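Side-chain contacts in ankyrin repeat domain protein (Legionella pneumophila subsp. pneumophila, PDB 6MCA), which is a translocated effector with ankyrin repeats and a cysteine protease-like domain that interacts with the host LARP7 component of the 7SK snRNP complex: residues K146-F149 with A150-F153; K314-R318 with R319-Q323. One frame throughout, in Å; residues are numbered along the deposited sequence.

Contact 1: residues K146-F149 with A150-F153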
loop_
_atom_site.group_PDB
_atom_site.type_symbol
_atom_site.label_atom_id
_atom_site.label_comp_id
_atom_site.label_asym_id
_atom_site.label_seq_id
_atom_site.Cartn_x
_atom_site.Cartn_y
_atom_site.Cartn_z
ATOM N N LYS A 146 -15.750 -11.457 -5.120
ATOM C CA LYS A 146 -16.087 -11.562 -3.705
ATOM C C LYS A 146 -15.382 -10.450 -2.935
ATOM O O LYS A 146 -14.148 -10.382 -2.921
ATOM C CB LYS A 146 -15.699 -12.934 -3.154
ATOM C CG LYS A 146 -16.245 -14.106 -3.959
ATOM C CD LYS A 146 -17.767 -14.104 -3.988
ATOM C CE LYS A 146 -18.308 -15.355 -4.665
ATOM N NZ LYS A 146 -19.797 -15.354 -4.737
ATOM N N LEU A 147 -16.171 -9.593 -2.280
ATOM C CA LEU A 147 -15.627 -8.399 -1.637
ATOM C C LEU A 147 -14.826 -8.730 -0.382
ATOM O O LEU A 147 -13.885 -8.000 -0.037
ATOM C CB LEU A 147 -16.769 -7.439 -1.298
ATOM C CG LEU A 147 -16.422 -6.089 -0.669
ATOM C CD1 LEU A 147 -15.497 -5.307 -1.578
ATOM C CD2 LEU A 147 -17.685 -5.295 -0.375
ATOM N N ASP A 148 -15.182 -9.816 0.310
ATOM C CA ASP A 148 -14.533 -10.131 1.579
ATOM C C ASP A 148 -13.044 -10.392 1.404
ATOM O O ASP A 148 -12.253 -10.057 2.290
ATOM C CB ASP A 148 -15.212 -11.334 2.233
ATOM C CG ASP A 148 -16.529 -10.971 2.892
ATOM O OD1 ASP A 148 -16.681 -9.806 3.315
ATOM O OD2 ASP A 148 -17.410 -11.851 2.988
ATOM N N PHE A 149 -12.642 -10.980 0.276
ATOM C CA PHE A 149 -11.222 -11.199 0.012
ATOM C C PHE A 149 -10.456 -9.878 0.005
ATOM O O PHE A 149 -9.432 -9.733 0.686
ATOM C CB PHE A 149 -11.059 -11.936 -1.319
ATOM C CG PHE A 149 -9.667 -12.436 -1.582
ATOM C CD1 PHE A 149 -8.746 -12.566 -0.555
ATOM C CD2 PHE A 149 -9.283 -12.784 -2.866
ATOM C CE1 PHE A 149 -7.468 -13.026 -0.807
ATOM C CE2 PHE A 149 -8.008 -13.244 -3.125
ATOM C CZ PHE A 149 -7.100 -13.366 -2.093
ATOM N N ALA A 150 -10.946 -8.901 -0.762
ATOM C CA ALA A 150 -10.282 -7.603 -0.830
ATOM C C ALA A 150 -10.276 -6.917 0.529
ATOM O O ALA A 150 -9.251 -6.368 0.957
ATOM C CB ALA A 150 -10.966 -6.722 -1.877
ATOM N N LEU A 151 -11.419 -6.935 1.225
ATOM C CA LEU A 151 -11.489 -6.280 2.529
ATOM C C LEU A 151 -10.513 -6.905 3.518
ATOM O O LEU A 151 -9.820 -6.191 4.253
ATOM C CB LEU A 151 -12.916 -6.337 3.073
ATOM C CG LEU A 151 -13.976 -5.537 2.313
ATOM C CD1 LEU A 151 -15.297 -5.552 3.066
ATOM C CD2 LEU A 151 -13.506 -4.111 2.070
ATOM N N ASP A 152 -10.434 -8.239 3.541
ATOM C CA ASP A 152 -9.543 -8.915 4.475
ATOM C C ASP A 152 -8.084 -8.657 4.134
ATOM O O ASP A 152 -7.263 -8.458 5.035
ATOM C CB ASP A 152 -9.833 -10.415 4.488
ATOM C CG ASP A 152 -11.211 -10.738 5.031
ATOM O OD1 ASP A 152 -11.766 -9.906 5.781
ATOM O OD2 ASP A 152 -11.741 -11.822 4.707
ATOM N N PHE A 153 -7.737 -8.653 2.842
ATOM C CA PHE A 153 -6.366 -8.328 2.459
ATOM C C PHE A 153 -5.995 -6.922 2.917
ATOM O O PHE A 153 -4.934 -6.712 3.523
ATOM C CB PHE A 153 -6.189 -8.463 0.944
ATOM C CG PHE A 153 -4.826 -8.050 0.454
ATOM C CD1 PHE A 153 -3.786 -8.964 0.412
ATOM C CD2 PHE A 153 -4.585 -6.751 0.035
ATOM C CE1 PHE A 153 -2.532 -8.589 -0.034
ATOM C CE2 PHE A 153 -3.332 -6.370 -0.410
ATOM C CZ PHE A 153 -2.305 -7.291 -0.447
HETATM O O HOH W 1 -14.950 -8.518 5.460
#
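Leu147 and Leu151 meet one turn apart in the first turns of the alpha-helix 147-162. Leu147 CG lies 3.9 Å from Leu151 CG. The two side chains slant across each other; Leu147 holds CG anti to its nitrogen (chi1 -177°), Leu151 anti to its carbonyl carbon (chi1 -67°). Leu151 CG also rests 3.4 Å from Leu147 O. Both leucines touch Val129 of helix 126-131, and Ala150 packs on Val126 of the same helix. The backbone shows the i to i+4 pattern, with Leu151 N bonded to Leu147 O at 3.0 Å. Asp152 N bonds likewise to Asp148 O, and Phe153 N to Phe149 O.

The phenyl groups of Phe149 and Phe153 pack outside this segment: both reach Ile171 of strand 168-172, Phe149 meets the ring of Tyr117 at a steep angle, and Phe153 meets Phe190 edge-to-face. These contacts pack the helix against helix 126-131 and the small antiparallel sheet.

Asp152 OD2 forms a salt bridge with Arg406. The same oxygen, Asp152 OD2, comes within 3.0 Å of Asp148 O, another acceptor. A water donates to Asp148 OD1 at 3.0 Å and, weakly, to Asp152 OD1 at 3.5 Å.

Contact 2: residues K314-R318 with R319-Q323; sequences KKQNR and RYYHQ
Gln316 and Tyr320 make the main side-chain contact by stacking. The Gln316 amide lies over one face of the Tyr320 ring, its plane only 13° from that of the ring. Gln316 CD is 3.9 Å from Tyr320 CG. Gln316 CG adds a CH-pi contact, 4.0 Å from the centroid of the Tyr320 ring. The bend at chi2 (-78°) folds the amide back over the ring, and a bond from Gln316 NE2 to Asp310 O holds its far end. Gln316 CB also touches Tyr321 CE2 at 3.8 Å.

Hydrogen bonds secure the start of the helix. Asn317 OD1 accepts from Tyr320 N at 3.0 Å, with the donor nearly in line with the side-chain C=O. Tyr320 N has a second, weak bond to Asn317 O. Arg318 O accepts from His322 N at 2.9 Å and also lies at the edge of the His322 ring. Arg319 NE donates to Gln323 OE1 at 2.8 Å, close to the guanidinium plane.

Outside bonds fix two more polar ends: Tyr321 OH to Phe311 O, and His322 ND1 to Lys279 NZ. Asn317, with its side chain bound to the nitrogen three residues on, is a classic N-cap, here opening helix 318-329.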
loop_
_atom_site.group_PDB
_atom_site.type_symbol
_atom_site.label_atom_id
_atom_site.label_comp_id
_atom_site.label_asym_id
_atom_site.label_seq_id
_atom_site.Cartn_x
_atom_site.Cartn_y
_atom_site.Cartn_z
ATOM N N LYS A 314 13.369 6.723 -14.667
ATOM C CA LYS A 314 14.681 6.167 -14.962
ATOM C C LYS A 314 15.273 5.579 -13.689
ATOM O O LYS A 314 14.945 6.005 -12.578
ATOM C CB LYS A 314 15.638 7.221 -15.535
ATOM C CG LYS A 314 15.191 7.853 -16.844
ATOM C CD LYS A 314 16.369 8.524 -17.541
ATOM C CE LYS A 314 15.941 9.240 -18.812
ATOM N NZ LYS A 314 15.448 10.615 -18.526
ATOM N N LYS A 315 16.148 4.592 -13.860
ATOM C CA LYS A 315 16.822 3.972 -12.726
ATOM C C LYS A 315 17.968 4.867 -12.268
ATOM O O LYS A 315 18.856 5.200 -13.060
ATOM C CB LYS A 315 17.335 2.584 -13.102
ATOM N N GLN A 316 17.944 5.263 -10.996
ATOM C CA GLN A 316 18.965 6.126 -10.421
ATOM C C GLN A 316 19.541 5.469 -9.174
ATOM O O GLN A 316 18.931 4.577 -8.578
ATOM C CB GLN A 316 18.400 7.514 -10.074
ATOM C CG GLN A 316 17.589 8.168 -11.190
ATOM C CD GLN A 316 18.455 8.774 -12.280
ATOM O OE1 GLN A 316 19.681 8.658 -12.254
ATOM N NE2 GLN A 316 17.819 9.425 -13.247
ATOM N N ASN A 317 20.733 5.919 -8.784
ATOM C CA ASN A 317 21.410 5.412 -7.602
ATOM C C ASN A 317 21.189 6.368 -6.429
ATOM O O ASN A 317 20.561 7.420 -6.555
ATOM C CB ASN A 317 22.901 5.191 -7.892
ATOM C CG ASN A 317 23.582 6.422 -8.474
ATOM O OD1 ASN A 317 23.165 7.554 -8.231
ATOM N ND2 ASN A 317 24.640 6.201 -9.248
ATOM N N ARG A 318 21.704 5.981 -5.263
ATOM C CA ARG A 318 21.609 6.829 -4.080
ATOM C C ARG A 318 22.274 8.190 -4.289
ATOM O O ARG A 318 21.853 9.190 -3.692
ATOM C CB ARG A 318 22.242 6.095 -2.898
ATOM C CG ARG A 318 23.748 5.890 -3.109
ATOM C CD ARG A 318 24.253 4.516 -2.713
ATOM N NE ARG A 318 24.653 4.426 -1.312
ATOM C CZ ARG A 318 25.201 3.341 -0.772
ATOM N NH1 ARG A 318 25.375 2.264 -1.525
ATOM N NH2 ARG A 318 25.551 3.314 0.513
ATOM N N ARG A 319 23.321 8.243 -5.120
ATOM C CA ARG A 319 24.017 9.502 -5.368
ATOM C C ARG A 319 23.104 10.521 -6.037
ATOM O O ARG A 319 23.225 11.725 -5.783
ATOM C CB ARG A 319 25.260 9.247 -6.225
ATOM C CG ARG A 319 25.963 10.500 -6.719
ATOM C CD ARG A 319 27.061 10.933 -5.765
ATOM N NE ARG A 319 27.791 12.090 -6.276
ATOM C CZ ARG A 319 28.956 12.014 -6.912
ATOM N NH1 ARG A 319 29.529 10.835 -7.112
ATOM N NH2 ARG A 319 29.550 13.118 -7.344
ATOM N N TYR A 320 22.177 10.059 -6.879
ATOM C CA TYR A 320 21.248 10.975 -7.531
ATOM C C TYR A 320 20.296 11.602 -6.521
ATOM O O TYR A 320 20.101 12.824 -6.510
ATOM C CB TYR A 320 20.468 10.241 -8.623
ATOM C CG TYR A 320 19.330 11.052 -9.209
ATOM C CD1 TYR A 320 19.557 11.961 -10.232
ATOM C CD2 TYR A 320 18.030 10.906 -8.738
ATOM C CE1 TYR A 320 18.525 12.705 -10.770
ATOM C CE2 TYR A 320 16.990 11.648 -9.270
ATOM C CZ TYR A 320 17.244 12.544 -10.286
ATOM O OH TYR A 320 16.214 13.284 -10.821
ATOM N N TYR A 321 19.694 10.781 -5.660
ATOM C CA TYR A 321 18.677 11.270 -4.739
ATOM C C TYR A 321 19.258 11.985 -3.529
ATOM O O TYR A 321 18.537 12.748 -2.878
ATOM C CB TYR A 321 17.790 10.114 -4.269
ATOM C CG TYR A 321 16.953 9.511 -5.371
ATOM C CD1 TYR A 321 15.942 10.245 -5.980
ATOM C CD2 TYR A 321 17.174 8.211 -5.806
ATOM C CE1 TYR A 321 15.176 9.702 -6.994
ATOM C CE2 TYR A 321 16.410 7.659 -6.818
ATOM C CZ TYR A 321 15.414 8.407 -7.407
ATOM O OH TYR A 321 14.653 7.862 -8.415
ATOM N N HIS A 322 20.532 11.768 -3.208
ATOM C CA HIS A 322 21.118 12.370 -2.020
ATOM C C HIS A 322 22.125 13.472 -2.322
ATOM O O HIS A 322 22.702 14.031 -1.384
ATOM C CB HIS A 322 21.775 11.291 -1.153
ATOM C CG HIS A 322 20.792 10.414 -0.443
ATOM N ND1 HIS A 322 20.116 10.820 0.687
ATOM C CD2 HIS A 322 20.363 9.158 -0.707
ATOM C CE1 HIS A 322 19.315 9.850 1.092
ATOM N NE2 HIS A 322 19.446 8.830 0.263
ATOM N N GLN A 323 22.342 13.818 -3.591
ATOM C CA GLN A 323 23.312 14.860 -3.905
ATOM C C GLN A 323 23.010 15.571 -5.219
ATOM O O GLN A 323 23.004 16.806 -5.269
ATOM C CB GLN A 323 24.725 14.272 -3.945
ATOM C CG GLN A 323 25.815 15.310 -4.151
ATOM C CD GLN A 323 26.185 15.490 -5.609
ATOM O OE1 GLN A 323 26.484 14.521 -6.309
ATOM N NE2 GLN A 323 26.166 16.733 -6.075
HETATM O O HOH W 2 15.333 4.560 -9.193
#

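Overall arrangement
Both contacts are local and lie near the start of a helix, but in different parts of the chain. Contact 1 comes first in sequence and opens helix 147-162, beside helix 126-131 and the two-stranded sheet. Contact 2 opens helix 318-329, next to helix 305-312 and strand 256-263 of the five-stranded antiparallel sheet. They lie on opposite sides of the chain's centre. The centres of contact 1 and contact 2 are about 38 Å apart. The nearest atoms of the two contacts are about 24 Å apart, so they do not touch. Contact 1 lies about 15 Å from the chain's centre and contact 2 about 23 Å, measured centre to centre. Neither contact includes a bound ligand.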